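Local coordinates for cycloalternan-forming enzyme (Listeria monocytogenes serovar 1/2a, PDB 5F7U), which belongs to glycoside hydrolase family 31, joining a TIM-barrel domain to several beta domains and a family 6 carbohydrate binding module, at residues 601-606 with 611-616; 255-260 with 276-281; 736-741 with 750-755; 654-659 with 718-723. The protein carries 1 engineered substitution. All coordinates share one frame; numbering follows the deposited sequence.

Overall arrangement
The four contacts lie close together in space, with centres about 8 to 18 Å apart. In sequence, contact 2 comes first, then contact 1, and contacts 4 and 3 follow. Contact 1 lies in the TIM barrel, beside bound alpha-D-glucopyranose. Contact 2 lies in the galactose mutarotase-like N-terminal domain and touches contact 1 through D602 and Q278; their centres are about 8 Å apart. Contact 4 packs the turn leading into the last barrel strand, 657-660, against M719 and M720, at the start of strand 720-721 of the C-terminal domain. Contact 3 shares that sheet through the neighbouring strand 740-742. Three family domains thus meet around one barrel helix, 607-622.

Contact 1: 601-606 with 611-616; sequences GDQTST and QASLKA. With GLC (alpha-D-glucopyranose), chain F; GLC (alpha-D-glucopyranose), chain B.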
loop_
_atom_site.group_PDB
_atom_site.type_symbol
_atom_site.label_atom_id
_atom_site.label_comp_id
_atom_site.label_asym_id
_atom_site.label_seq_id
_atom_site.Cartn_x
_atom_site.Cartn_y
_atom_site.Cartn_z
ATOM N N GLY A 601 8.165 -1.924 7.694
ATOM C CA GLY A 601 8.765 -2.085 9.015
ATOM C C GLY A 601 9.580 -3.348 9.211
ATOM O O GLY A 601 10.178 -3.868 8.271
ATOM N N ASP A 602 9.603 -3.843 10.451
ATOM C CA ASP A 602 10.661 -4.759 10.892
ATOM C C ASP A 602 10.137 -6.174 10.844
ATOM O O ASP A 602 9.302 -6.548 11.677
ATOM C CB ASP A 602 11.076 -4.433 12.334
ATOM C CG ASP A 602 11.678 -3.030 12.487
ATOM O OD1 ASP A 602 12.161 -2.448 11.503
ATOM O OD2 ASP A 602 11.658 -2.495 13.618
ATOM N N GLN A 603 10.627 -6.941 9.874
ATOM C CA GLN A 603 10.149 -8.307 9.631
ATOM C C GLN A 603 11.303 -9.295 9.469
ATOM O O GLN A 603 12.441 -8.924 9.172
ATOM C CB GLN A 603 9.207 -8.354 8.415
ATOM C CG GLN A 603 8.036 -7.377 8.532
ATOM C CD GLN A 603 7.086 -7.477 7.364
ATOM O OE1 GLN A 603 7.166 -6.675 6.435
ATOM N NE2 GLN A 603 6.236 -8.508 7.361
ATOM N N THR A 604 11.014 -10.569 9.658
ATOM C CA THR A 604 12.061 -11.596 9.545
ATOM C C THR A 604 12.183 -12.158 8.131
ATOM O O THR A 604 11.269 -12.042 7.307
ATOM C CB THR A 604 11.838 -12.767 10.511
ATOM O OG1 THR A 604 10.520 -13.278 10.318
ATOM C CG2 THR A 604 11.996 -12.339 11.963
ATOM N N SER A 605 13.322 -12.783 7.863
ATOM C CA SER A 605 13.597 -13.377 6.543
ATOM C C SER A 605 12.941 -14.748 6.417
ATOM O O SER A 605 13.617 -15.792 6.371
ATOM C CB SER A 605 15.107 -13.439 6.293
ATOM O OG SER A 605 15.610 -12.110 6.177
ATOM N N THR A 606 11.617 -14.738 6.332
ATOM C CA THR A 606 10.858 -15.979 6.134
ATOM C C THR A 606 9.752 -15.772 5.100
ATOM O O THR A 606 9.363 -14.634 4.822
ATOM C CB THR A 606 10.172 -16.477 7.425
ATOM O OG1 THR A 606 9.161 -15.538 7.796
ATOM C CG2 THR A 606 11.159 -16.638 8.573
ATOM N N GLN A 611 4.650 -13.168 3.101
ATOM C CA GLN A 611 3.189 -13.156 2.971
ATOM C C GLN A 611 2.568 -11.980 3.700
ATOM O O GLN A 611 1.675 -11.317 3.149
ATOM C CB GLN A 611 2.572 -14.456 3.465
ATOM C CG GLN A 611 2.930 -15.658 2.583
ATOM C CD GLN A 611 2.731 -16.990 3.281
ATOM O OE1 GLN A 611 1.974 -17.081 4.267
ATOM N NE2 GLN A 611 3.424 -18.030 2.799
ATOM N N ALA A 612 3.070 -11.687 4.903
ATOM C CA ALA A 612 2.526 -10.571 5.684
ATOM C C ALA A 612 2.877 -9.217 5.039
ATOM O O ALA A 612 2.060 -8.293 5.035
ATOM C CB ALA A 612 3.019 -10.633 7.117
ATOM N N SER A 613 4.082 -9.102 4.467
ATOM C CA SER A 613 4.476 -7.880 3.770
ATOM C C SER A 613 3.529 -7.595 2.595
ATOM O O SER A 613 3.102 -6.452 2.394
ATOM C CB SER A 613 5.914 -8.010 3.245
ATOM O OG SER A 613 6.838 -8.196 4.309
ATOM N N LEU A 614 3.208 -8.633 1.831
ATOM C CA LEU A 614 2.320 -8.419 0.694
ATOM C C LEU A 614 0.921 -7.958 1.166
ATOM O O LEU A 614 0.328 -7.050 0.574
ATOM C CB LEU A 614 2.285 -9.648 -0.228
ATOM C CG LEU A 614 1.451 -9.584 -1.511
ATOM C CD1 LEU A 614 1.698 -8.293 -2.304
ATOM C CD2 LEU A 614 1.781 -10.807 -2.351
ATOM N N LYS A 615 0.412 -8.563 2.248
ATOM C CA LYS A 615 -0.861 -8.089 2.829
ATOM C C LYS A 615 -0.789 -6.624 3.248
ATOM O O LYS A 615 -1.738 -5.824 3.005
ATOM C CB LYS A 615 -1.274 -8.983 4.004
ATOM C CG LYS A 615 -1.601 -10.408 3.532
ATOM C CD LYS A 615 -1.850 -11.323 4.722
ATOM C CE LYS A 615 -1.767 -12.780 4.313
ATOM N NZ LYS A 615 -1.965 -13.701 5.494
ATOM N N ALA A 616 0.349 -6.252 3.830
ATOM C CA ALA A 616 0.570 -4.880 4.280
ATOM C C ALA A 616 0.552 -3.904 3.096
ATOM O O ALA A 616 -0.069 -2.850 3.184
ATOM C CB ALA A 616 1.895 -4.779 5.033
HETATM C C1 GLC F . 13.745 -1.938 18.019
HETATM C C2 GLC F . 12.990 -0.656 17.647
HETATM C C3 GLC F . 12.807 -0.528 16.128
HETATM C C4 GLC F . 14.163 -0.551 15.410
HETATM C C5 GLC F . 14.889 -1.847 15.841
HETATM C C6 GLC F . 16.300 -1.969 15.286
HETATM O O1 GLC F . 12.913 -3.086 17.800
HETATM O O2 GLC F . 11.712 -0.667 18.282
HETATM O O3 GLC F . 12.076 0.662 15.841
HETATM O O4 GLC F . 14.010 -0.564 13.971
HETATM O O5 GLC F . 14.969 -2.059 17.268
HETATM O O6 GLC F . 16.186 -2.952 14.261
HETATM C C1 GLC B . 14.136 0.710 13.295
HETATM C C2 GLC B . 13.797 0.548 11.797
HETATM C C3 GLC B . 14.863 -0.251 11.020
HETATM C C4 GLC B . 16.259 0.346 11.261
HETATM C C5 GLC B . 16.492 0.651 12.748
HETATM C C6 GLC B . 17.793 1.390 13.020
HETATM O O2 GLC B . 12.462 0.059 11.638
HETATM O O3 GLC B . 14.597 -0.244 9.606
HETATM O O4 GLC B . 17.272 -0.565 10.795
HETATM O O5 GLC B . 15.412 1.378 13.369
HETATM O O6 GLC B . 17.939 1.422 14.453
#
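Q603 reaches from its loop to helix 607-622 and meets S613. Its CG stands anti to the carbonyl carbon (chi1 -55°), and the chain then runs extended, so the amide is carried straight to the helix. S613 OG donates to Q603 OE1 at 2.6 Å. The hydroxyl lies 41° out of the carbonyl plane and meets the C=O at a steep 103°, so the bond comes in over the C=O group rather than along a lone-pair direction. S600 OG also bonds Q603 OE1. S609 O, one turn back, is a second acceptor beside the S613 hydroxyl, so the two would have to share or compete for its one hydrogen. At the other branch of the amide, Q603 NE2 rests 3.9 Å from A612 CB. The next side chain back, D602, faces the bound sugars instead. O2 of alpha-D-glucopyranose in chain B donates to D602 OD1 at 2.5 Å. D602 OD2 lies 3.1 Å from O4 of the chain F sugar, the oxygen that links the two rings. Q603 thus ties the backbone next to a pocket residue to the barrel helix. The loop follows barrel strand 597-599. It ends at T606, whose OG1 caps S609 N at the start of helix 607-622.

Contact 2: 255-260 with 276-281; sequences ERYDTI and QDQAQT
Y257 lays one ring face against Q278. Q278 CB sits 3.7 Å from the ring centroid, 20° off the normal, in a CH-pi contact displaced toward CG of the ring. The Q278 chain bends at chi2 (89°), which leaves its amide almost parallel to the ring, 11° between the planes. Beside it, A279 packs its methyl on the backbone of Y257. A279 CB lies 4.1 Å from Y257 CB and 3.4 Å from Y257 O. D258 CB packs on A279 O at 3.4 Å. No hydrogen bond joins the two segments, and the backbones come close, with D258 CA and A279 CA 4.2 Å apart. The second shell holds both polar ends. Y257 OH bonds S600 O, while Q278 NE2 bonds D602 O and Y285 OH. The ring and the amide are thus both anchored to the loop after barrel strand 597-599. The short helix 278-281 is secured by D277 O, which accepts from T281 N at 3.0 Å and from T281 OG1. The loop 255-260 follows strand 250-254 of the mutarotase-like domain. It lies along barrel helix 607-622, where Y257 touches A616 and D258 O bonds K615 NZ.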
loop_
_atom_site.group_PDB
_atom_site.type_symbol
_atom_site.label_atom_id
_atom_site.label_comp_id
_atom_site.label_asym_id
_atom_site.label_seq_id
_atom_site.Cartn_x
_atom_site.Cartn_y
_atom_site.Cartn_z
ATOM N N GLU A 255 -2.422 -0.047 7.007
ATOM C CA GLU A 255 -1.491 -1.093 6.607
ATOM C C GLU A 255 -1.706 -2.273 7.571
ATOM O O GLU A 255 -1.521 -2.133 8.789
ATOM C CB GLU A 255 -0.075 -0.541 6.677
ATOM C CG GLU A 255 0.990 -1.560 6.300
ATOM C CD GLU A 255 2.380 -0.968 6.400
ATOM O OE1 GLU A 255 2.595 -0.163 7.342
ATOM O OE2 GLU A 255 3.227 -1.293 5.545
ATOM N N ARG A 256 -2.163 -3.402 7.037
ATOM C CA ARG A 256 -2.557 -4.543 7.878
ATOM C C ARG A 256 -1.795 -5.784 7.437
ATOM O O ARG A 256 -1.655 -6.034 6.237
ATOM C CB ARG A 256 -4.079 -4.761 7.794
ATOM C CG ARG A 256 -4.911 -3.543 8.239
ATOM C CD ARG A 256 -4.757 -3.329 9.739
ATOM N NE ARG A 256 -5.265 -2.045 10.200
ATOM C CZ ARG A 256 -5.348 -1.695 11.471
ATOM N NH1 ARG A 256 -5.009 -2.557 12.438
ATOM N NH2 ARG A 256 -5.809 -0.494 11.784
ATOM N N TYR A 257 -1.311 -6.555 8.415
ATOM C CA TYR A 257 -0.357 -7.643 8.157
ATOM C C TYR A 257 -0.983 -9.025 8.251
ATOM O O TYR A 257 -0.368 -10.034 7.828
ATOM C CB TYR A 257 0.802 -7.542 9.177
ATOM C CG TYR A 257 1.656 -6.300 9.024
ATOM C CD1 TYR A 257 1.193 -5.039 9.469
ATOM C CD2 TYR A 257 2.929 -6.383 8.460
ATOM C CE1 TYR A 257 1.981 -3.889 9.345
ATOM C CE2 TYR A 257 3.731 -5.240 8.322
ATOM C CZ TYR A 257 3.242 -4.002 8.773
ATOM O OH TYR A 257 4.012 -2.880 8.661
ATOM N N ASP A 258 -2.181 -9.077 8.850
ATOM C CA ASP A 258 -2.839 -10.335 9.151
ATOM C C ASP A 258 -3.698 -10.885 8.014
ATOM O O ASP A 258 -3.668 -12.094 7.748
ATOM C CB ASP A 258 -3.636 -10.249 10.480
ATOM C CG ASP A 258 -4.649 -9.082 10.550
ATOM O OD1 ASP A 258 -4.676 -8.171 9.693
ATOM O OD2 ASP A 258 -5.457 -9.095 11.525
ATOM N N THR A 259 -4.446 -9.993 7.372
ATOM C CA THR A 259 -5.377 -10.346 6.315
ATOM C C THR A 259 -5.675 -9.103 5.484
ATOM O O THR A 259 -5.579 -7.994 5.988
ATOM C CB THR A 259 -6.682 -10.945 6.878
ATOM O OG1 THR A 259 -7.541 -11.321 5.789
ATOM C CG2 THR A 259 -7.387 -9.964 7.838
ATOM N N ILE A 260 -6.006 -9.301 4.218
ATOM C CA ILE A 260 -6.483 -8.177 3.390
ATOM C C ILE A 260 -7.992 -7.912 3.516
ATOM O O ILE A 260 -8.472 -6.837 3.167
ATOM C CB ILE A 260 -6.016 -8.266 1.910
ATOM C CG1 ILE A 260 -6.524 -9.532 1.217
ATOM C CG2 ILE A 260 -4.487 -8.160 1.851
ATOM C CD1 ILE A 260 -7.845 -9.379 0.507
ATOM N N GLN A 276 8.439 -7.422 14.397
ATOM C CA GLN A 276 8.396 -8.802 13.854
ATOM C C GLN A 276 7.063 -9.563 13.846
ATOM O O GLN A 276 6.836 -10.377 12.948
ATOM C CB GLN A 276 9.446 -9.708 14.526
ATOM C CG GLN A 276 10.897 -9.364 14.222
ATOM C CD GLN A 276 11.896 -10.342 14.879
ATOM O OE1 GLN A 276 13.109 -10.195 14.733
ATOM N NE2 GLN A 276 11.394 -11.327 15.588
ATOM N N ASP A 277 6.205 -9.358 14.840
ATOM C CA ASP A 277 4.991 -10.181 14.916
ATOM C C ASP A 277 3.704 -9.362 14.701
ATOM O O ASP A 277 2.684 -9.559 15.377
ATOM C CB ASP A 277 4.950 -11.011 16.215
ATOM C CG ASP A 277 4.865 -10.154 17.461
ATOM O OD1 ASP A 277 5.035 -8.920 17.348
ATOM O OD2 ASP A 277 4.612 -10.707 18.563
ATOM N N GLN A 278 3.752 -8.466 13.728
ATOM C CA GLN A 278 2.608 -7.617 13.434
ATOM C C GLN A 278 1.381 -8.438 13.035
ATOM O O GLN A 278 0.276 -8.129 13.471
ATOM C CB GLN A 278 2.964 -6.612 12.304
ATOM C CG GLN A 278 4.181 -5.717 12.568
ATOM C CD GLN A 278 5.507 -6.335 12.094
ATOM O OE1 GLN A 278 5.576 -7.516 11.759
ATOM N NE2 GLN A 278 6.565 -5.520 12.038
ATOM N N ALA A 279 1.573 -9.479 12.217
ATOM C CA ALA A 279 0.423 -10.286 11.748
ATOM C C ALA A 279 -0.258 -11.008 12.921
ATOM O O ALA A 279 -1.483 -11.012 13.045
ATOM C CB ALA A 279 0.878 -11.305 10.705
ATOM N N GLN A 280 0.555 -11.610 13.783
ATOM C CA GLN A 280 0.043 -12.423 14.881
ATOM C C GLN A 280 -0.675 -11.578 15.918
ATOM O O GLN A 280 -1.745 -11.952 16.392
ATOM C CB GLN A 280 1.176 -13.244 15.519
ATOM C CG GLN A 280 1.861 -14.167 14.506
ATOM C CD GLN A 280 3.186 -13.631 13.919
ATOM O OE1 GLN A 280 3.276 -12.534 13.310
ATOM N NE2 GLN A 280 4.237 -14.454 14.069
ATOM N N THR A 281 -0.110 -10.412 16.214
ATOM C CA THR A 281 -0.696 -9.486 17.191
ATOM C C THR A 281 -1.756 -8.564 16.570
ATOM O O THR A 281 -2.462 -7.872 17.298
ATOM C CB THR A 281 0.386 -8.581 17.848
ATOM O OG1 THR A 281 0.989 -7.756 16.848
ATOM C CG2 THR A 281 1.468 -9.403 18.532
#

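Contact 3: 736-741 with 750-755; sequences LDEQYM and PIVQEG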
loop_
_atom_site.group_PDB
_atom_site.type_symbol
_atom_site.label_atom_id
_atom_site.label_comp_id
_atom_site.label_asym_id
_atom_site.label_seq_id
_atom_site.Cartn_x
_atom_site.Cartn_y
_atom_site.Cartn_z
ATOM N N LEU A 736 -8.087 -12.732 -2.608
ATOM C CA LEU A 736 -6.759 -13.015 -3.148
ATOM C C LEU A 736 -5.695 -12.115 -2.540
ATOM O O LEU A 736 -5.832 -10.887 -2.553
ATOM C CB LEU A 736 -6.761 -12.857 -4.669
ATOM C CG LEU A 736 -7.728 -13.779 -5.426
ATOM C CD1 LEU A 736 -7.644 -13.394 -6.907
ATOM C CD2 LEU A 736 -7.409 -15.256 -5.238
ATOM N N ASP A 737 -4.648 -12.744 -2.008
ATOM C CA ASP A 737 -3.571 -11.987 -1.367
ATOM C C ASP A 737 -2.188 -12.405 -1.840
ATOM O O ASP A 737 -1.186 -12.028 -1.226
ATOM C CB ASP A 737 -3.704 -12.078 0.166
ATOM C CG ASP A 737 -3.686 -13.500 0.679
ATOM O OD1 ASP A 737 -3.454 -14.462 -0.111
ATOM O OD2 ASP A 737 -3.981 -13.670 1.882
ATOM N N GLU A 738 -2.126 -13.185 -2.930
ATOM C CA GLU A 738 -0.856 -13.644 -3.482
ATOM C C GLU A 738 -0.716 -13.295 -4.962
ATOM O O GLU A 738 0.084 -13.891 -5.698
ATOM C CB GLU A 738 -0.637 -15.147 -3.223
ATOM C CG GLU A 738 -0.775 -15.540 -1.757
ATOM C CD GLU A 738 -0.411 -16.994 -1.455
ATOM O OE1 GLU A 738 -0.056 -17.760 -2.378
ATOM O OE2 GLU A 738 -0.434 -17.359 -0.249
ATOM N N GLN A 739 -1.485 -12.297 -5.381
ATOM C CA GLN A 739 -1.336 -11.687 -6.705
ATOM C C GLN A 739 -1.907 -10.285 -6.613
ATOM O O GLN A 739 -2.620 -9.963 -5.650
ATOM C CB GLN A 739 -2.071 -12.484 -7.785
ATOM C CG GLN A 739 -3.597 -12.502 -7.628
ATOM C CD GLN A 739 -4.252 -13.366 -8.692
ATOM O OE1 GLN A 739 -4.162 -14.584 -8.650
ATOM N NE2 GLN A 739 -4.917 -12.727 -9.645
ATOM N N TYR A 740 -1.637 -9.466 -7.624
ATOM C CA TYR A 740 -2.126 -8.091 -7.608
ATOM C C TYR A 740 -1.984 -7.449 -8.960
ATOM O O TYR A 740 -1.303 -7.986 -9.854
ATOM C CB TYR A 740 -1.343 -7.260 -6.574
ATOM C CG TYR A 740 0.159 -7.319 -6.699
ATOM C CD1 TYR A 740 0.862 -6.454 -7.567
ATOM C CD2 TYR A 740 0.903 -8.233 -5.923
ATOM C CE1 TYR A 740 2.263 -6.502 -7.654
ATOM C CE2 TYR A 740 2.301 -8.282 -6.007
ATOM C CZ TYR A 740 2.966 -7.415 -6.869
ATOM O OH TYR A 740 4.355 -7.461 -6.938
ATOM N N MET A 741 -2.625 -6.297 -9.123
ATOM C CA MET A 741 -2.431 -5.494 -10.332
ATOM C C MET A 741 -1.323 -4.494 -10.063
ATOM O O MET A 741 -1.209 -3.961 -8.947
ATOM C CB MET A 741 -3.705 -4.735 -10.719
ATOM C CG MET A 741 -4.893 -5.618 -11.103
ATOM S SD MET A 741 -4.577 -6.711 -12.504
ATOM C CE MET A 741 -4.266 -5.557 -13.843
ATOM N N PRO A 750 3.290 -13.196 -7.496
ATOM C CA PRO A 750 4.538 -13.699 -6.925
ATOM C C PRO A 750 4.331 -15.039 -6.222
ATOM O O PRO A 750 3.202 -15.377 -5.849
ATOM C CB PRO A 750 4.934 -12.612 -5.932
ATOM C CG PRO A 750 3.652 -12.025 -5.496
ATOM C CD PRO A 750 2.765 -12.043 -6.735
ATOM N N ILE A 751 5.403 -15.810 -6.107
ATOM C CA ILE A 751 5.340 -17.090 -5.411
ATOM C C ILE A 751 5.792 -16.804 -3.985
ATOM O O ILE A 751 6.982 -16.509 -3.744
ATOM C CB ILE A 751 6.230 -18.173 -6.083
ATOM C CG1 ILE A 751 5.610 -18.697 -7.386
ATOM C CG2 ILE A 751 6.345 -19.398 -5.173
ATOM C CD1 ILE A 751 5.658 -17.770 -8.581
ATOM N N VAL A 752 4.845 -16.871 -3.044
ATOM C CA VAL A 752 5.139 -16.495 -1.647
ATOM C C VAL A 752 5.043 -17.697 -0.711
ATOM O O VAL A 752 4.965 -17.541 0.516
ATOM C CB VAL A 752 4.229 -15.348 -1.142
ATOM C CG1 VAL A 752 4.416 -14.106 -2.015
ATOM C CG2 VAL A 752 2.770 -15.791 -1.144
ATOM N N GLN A 753 5.067 -18.889 -1.297
ATOM C CA GLN A 753 5.057 -20.138 -0.523
ATOM C C GLN A 753 6.339 -20.902 -0.750
ATOM O O GLN A 753 6.773 -21.079 -1.883
ATOM C CB GLN A 753 3.876 -21.015 -0.925
ATOM C CG GLN A 753 2.520 -20.365 -0.674
ATOM C CD GLN A 753 1.380 -21.198 -1.208
ATOM O OE1 GLN A 753 1.431 -22.433 -1.170
ATOM N NE2 GLN A 753 0.341 -20.541 -1.726
ATOM N N GLU A 754 6.946 -21.317 0.356
ATOM C CA GLU A 754 8.177 -22.097 0.344
ATOM C C GLU A 754 7.983 -23.422 -0.403
ATOM O O GLU A 754 6.996 -24.133 -0.182
ATOM C CB GLU A 754 8.610 -22.346 1.779
ATOM C CG GLU A 754 10.041 -22.855 1.955
ATOM C CD GLU A 754 10.393 -23.106 3.421
ATOM O OE1 GLU A 754 9.756 -22.531 4.326
ATOM O OE2 GLU A 754 11.300 -23.911 3.696
ATOM N N GLY A 755 8.922 -23.732 -1.296
ATOM C CA GLY A 755 8.891 -24.959 -2.101
ATOM C C GLY A 755 7.928 -24.981 -3.281
ATOM O O GLY A 755 7.864 -25.967 -4.003
HETATM O O HOH W 1 2.345 -18.142 -3.878
#
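P750 meets E738 and Y740 with the same corner of its ring. P750 CD is 3.4 Å from E738 O and 3.9 Å from Y740 CE2, where the tyrosine ring lies oblique to the proline. Y740 OH bonds F654 O, which fixes the far end of that ring. The carbonyls E738 O and P750 O both accept from K759 NZ, so one lysine serves two acceptors that do not bond each other. I751 points away from 736-741 and touches R647 of helix 642-653. V752 comes back to the contact: its CG2 presses against the E738 side chain, 3.4 Å from E738 CD. The extended E738 chain passes obliquely across this methyl. A water accepts from V752 N at 2.9 Å and donates to E738 OE1. Q753 then adds a direct bond, Q753 NE2 to E738 OE1 at 2.9 Å, with an N-H...O angle of 158°. E738 OE1 receives it on its syn lone pair. That oxygen lies nearly in the amide plane, but the carboxylate and amide planes are turned 72° from each other. E738 OE1 thus accepts from Q753 NE2 and from the water, which in turn links it to V752 N. The segments run in opposite directions. They flank the open end of the beta hairpin made by strands 740-742 and 746-748, two neighbours in the antiparallel sheet of the GH31 C-terminal domain.

Contact 4: 654-659 with 718-723; sequences FAPIMQ and SMMRQM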
loop_
_atom_site.group_PDB
_atom_site.type_symbol
_atom_site.label_atom_id
_atom_site.label_comp_id
_atom_site.label_asym_id
_atom_site.label_seq_id
_atom_site.Cartn_x
_atom_site.Cartn_y
_atom_site.Cartn_z
ATOM N N PHE A 654 8.637 -5.751 -8.921
ATOM C CA PHE A 654 7.272 -5.447 -9.398
ATOM C C PHE A 654 6.384 -4.889 -8.285
ATOM O O PHE A 654 5.172 -5.188 -8.235
ATOM C CB PHE A 654 6.620 -6.693 -10.055
ATOM C CG PHE A 654 7.109 -6.963 -11.449
ATOM C CD1 PHE A 654 8.325 -7.612 -11.660
ATOM C CD2 PHE A 654 6.376 -6.512 -12.574
ATOM C CE1 PHE A 654 8.802 -7.854 -12.953
ATOM C CE2 PHE A 654 6.839 -6.762 -13.867
ATOM C CZ PHE A 654 8.059 -7.430 -14.056
ATOM N N ALA A 655 6.996 -4.116 -7.373
ATOM C CA ALA A 655 6.233 -3.443 -6.321
ATOM C C ALA A 655 6.489 -1.937 -6.405
ATOM O O ALA A 655 7.350 -1.510 -7.191
ATOM C CB ALA A 655 6.582 -4.018 -4.946
ATOM N N PRO A 656 5.697 -1.107 -5.677
ATOM C CA PRO A 656 5.820 0.346 -5.899
ATOM C C PRO A 656 7.232 0.883 -5.631
ATOM O O PRO A 656 7.748 1.646 -6.447
ATOM C CB PRO A 656 4.806 0.938 -4.904
ATOM C CG PRO A 656 3.767 -0.145 -4.773
ATOM C CD PRO A 656 4.583 -1.420 -4.752
ATOM N N ILE A 657 7.854 0.442 -4.537
ATOM C CA ILE A 657 9.210 0.868 -4.158
ATOM C C ILE A 657 10.043 -0.378 -3.857
ATOM O O ILE A 657 9.632 -1.234 -3.055
ATOM C CB ILE A 657 9.214 1.804 -2.912
ATOM C CG1 ILE A 657 8.295 3.040 -3.072
ATOM C CG2 ILE A 657 10.646 2.190 -2.500
ATOM C CD1 ILE A 657 8.728 4.059 -4.130
ATOM N N MET A 658 11.203 -0.474 -4.495
ATOM C CA MET A 658 12.100 -1.631 -4.372
ATOM C C MET A 658 13.288 -1.246 -3.491
ATOM O O MET A 658 13.987 -0.266 -3.783
ATOM C CB MET A 658 12.600 -2.059 -5.760
ATOM C CG MET A 658 13.376 -3.370 -5.753
ATOM S SD MET A 658 14.108 -3.694 -7.365
ATOM C CE MET A 658 14.693 -5.353 -7.024
ATOM N N GLN A 659 13.507 -2.001 -2.400
ATOM C CA GLN A 659 14.518 -1.605 -1.391
ATOM C C GLN A 659 15.008 -2.833 -0.626
ATOM O O GLN A 659 14.181 -3.613 -0.135
ATOM C CB GLN A 659 13.894 -0.606 -0.385
ATOM C CG GLN A 659 14.830 -0.053 0.710
ATOM C CD GLN A 659 14.547 -0.546 2.127
ATOM O OE1 GLN A 659 15.094 0.013 3.088
ATOM N NE2 GLN A 659 13.710 -1.579 2.282
ATOM N N SER A 718 -3.830 3.652 -6.797
ATOM C CA SER A 718 -2.580 3.119 -6.250
ATOM C C SER A 718 -1.840 2.278 -7.274
ATOM O O SER A 718 -2.452 1.712 -8.180
ATOM C CB SER A 718 -2.865 2.299 -4.986
ATOM O OG SER A 718 -3.368 3.179 -3.983
ATOM N N MET A 719 -0.515 2.201 -7.122
ATOM C CA MET A 719 0.333 1.482 -8.076
ATOM C C MET A 719 0.146 -0.033 -8.026
ATOM O O MET A 719 0.116 -0.700 -9.067
ATOM C CB MET A 719 1.796 1.837 -7.845
ATOM C CG MET A 719 2.107 3.250 -8.318
ATOM S SD MET A 719 3.697 3.811 -7.712
ATOM C CE MET A 719 4.785 2.982 -8.854
ATOM N N MET A 720 0.014 -0.564 -6.811
ATOM C CA MET A 720 -0.137 -2.000 -6.628
ATOM C C MET A 720 -1.473 -2.219 -5.958
ATOM O O MET A 720 -1.696 -1.640 -4.901
ATOM C CB MET A 720 0.993 -2.506 -5.726
ATOM C CG MET A 720 0.895 -3.984 -5.411
ATOM S SD MET A 720 2.234 -4.610 -4.364
ATOM C CE MET A 720 2.008 -3.533 -2.961
ATOM N N ARG A 721 -2.363 -3.021 -6.556
ATOM C CA ARG A 721 -3.738 -3.130 -6.038
ATOM C C ARG A 721 -4.212 -4.572 -5.898
ATOM O O ARG A 721 -3.974 -5.404 -6.765
ATOM C CB ARG A 721 -4.731 -2.370 -6.954
ATOM C CG ARG A 721 -4.431 -0.885 -7.114
ATOM C CD ARG A 721 -5.371 -0.128 -8.066
ATOM N NE ARG A 721 -5.511 -0.788 -9.376
ATOM C CZ ARG A 721 -4.541 -0.897 -10.285
ATOM N NH1 ARG A 721 -4.773 -1.538 -11.440
ATOM N NH2 ARG A 721 -3.339 -0.354 -10.063
ATOM N N GLN A 722 -4.943 -4.823 -4.818
ATOM C CA GLN A 722 -5.575 -6.125 -4.576
ATOM C C GLN A 722 -6.634 -6.291 -5.692
ATOM O O GLN A 722 -7.214 -5.283 -6.172
ATOM C CB GLN A 722 -6.211 -6.073 -3.181
ATOM C CG GLN A 722 -6.602 -7.424 -2.566
ATOM C CD GLN A 722 -7.942 -7.921 -3.105
ATOM O OE1 GLN A 722 -8.808 -7.127 -3.439
ATOM N NE2 GLN A 722 -8.104 -9.238 -3.210
ATOM N N MET A 723 -6.903 -7.536 -6.103
ATOM C CA MET A 723 -7.700 -7.764 -7.325
ATOM C C MET A 723 -9.102 -7.169 -7.291
ATOM O O MET A 723 -9.604 -6.695 -8.312
ATOM C CB MET A 723 -7.780 -9.259 -7.674
ATOM C CG MET A 723 -6.444 -9.945 -7.986
ATOM S SD MET A 723 -5.487 -9.241 -9.334
ATOM C CE MET A 723 -6.649 -9.424 -10.695
#
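P656 lays its ring across M720, the two side chains meeting at about a right angle. The proline leads into strand 657-660, the last strand of the TIM barrel, and M720 belongs to strand 720-721 at the edge of the C-terminal antiparallel sheet. The contact therefore joins the TIM barrel to the C-terminal domain. P656 CG is 3.8 Å from M720 CB. M720 runs out with CG anti to the backbone N (chi1 177°), then turns at chi3, which brings its CE to 3.8 Å from P656 CD. M720 SD also reaches A655 CB, at 4.4 Å. M719 runs alongside the proline but antiparallel to it. Its CB is 4.2 Å from P656 CG, and its methyl CE comes to 4.0 Å from P656 O. M719 also packs on helix 702-715, touching I705, A708, A709 and T712. No hydrogen bond crosses between the segments; methionine and proline side chains make most of the contact. The carbonyls of A655 and P656 are taken by R698 of helix 687-700, through NH1 and NH2. Next to the methionines, R721 folds back on its own segment and forms a salt bridge with D726. R721 NH2 donates to S718 O at 2.9 Å, close to the guanidinium plane and almost in line with the carbonyl bond (161°).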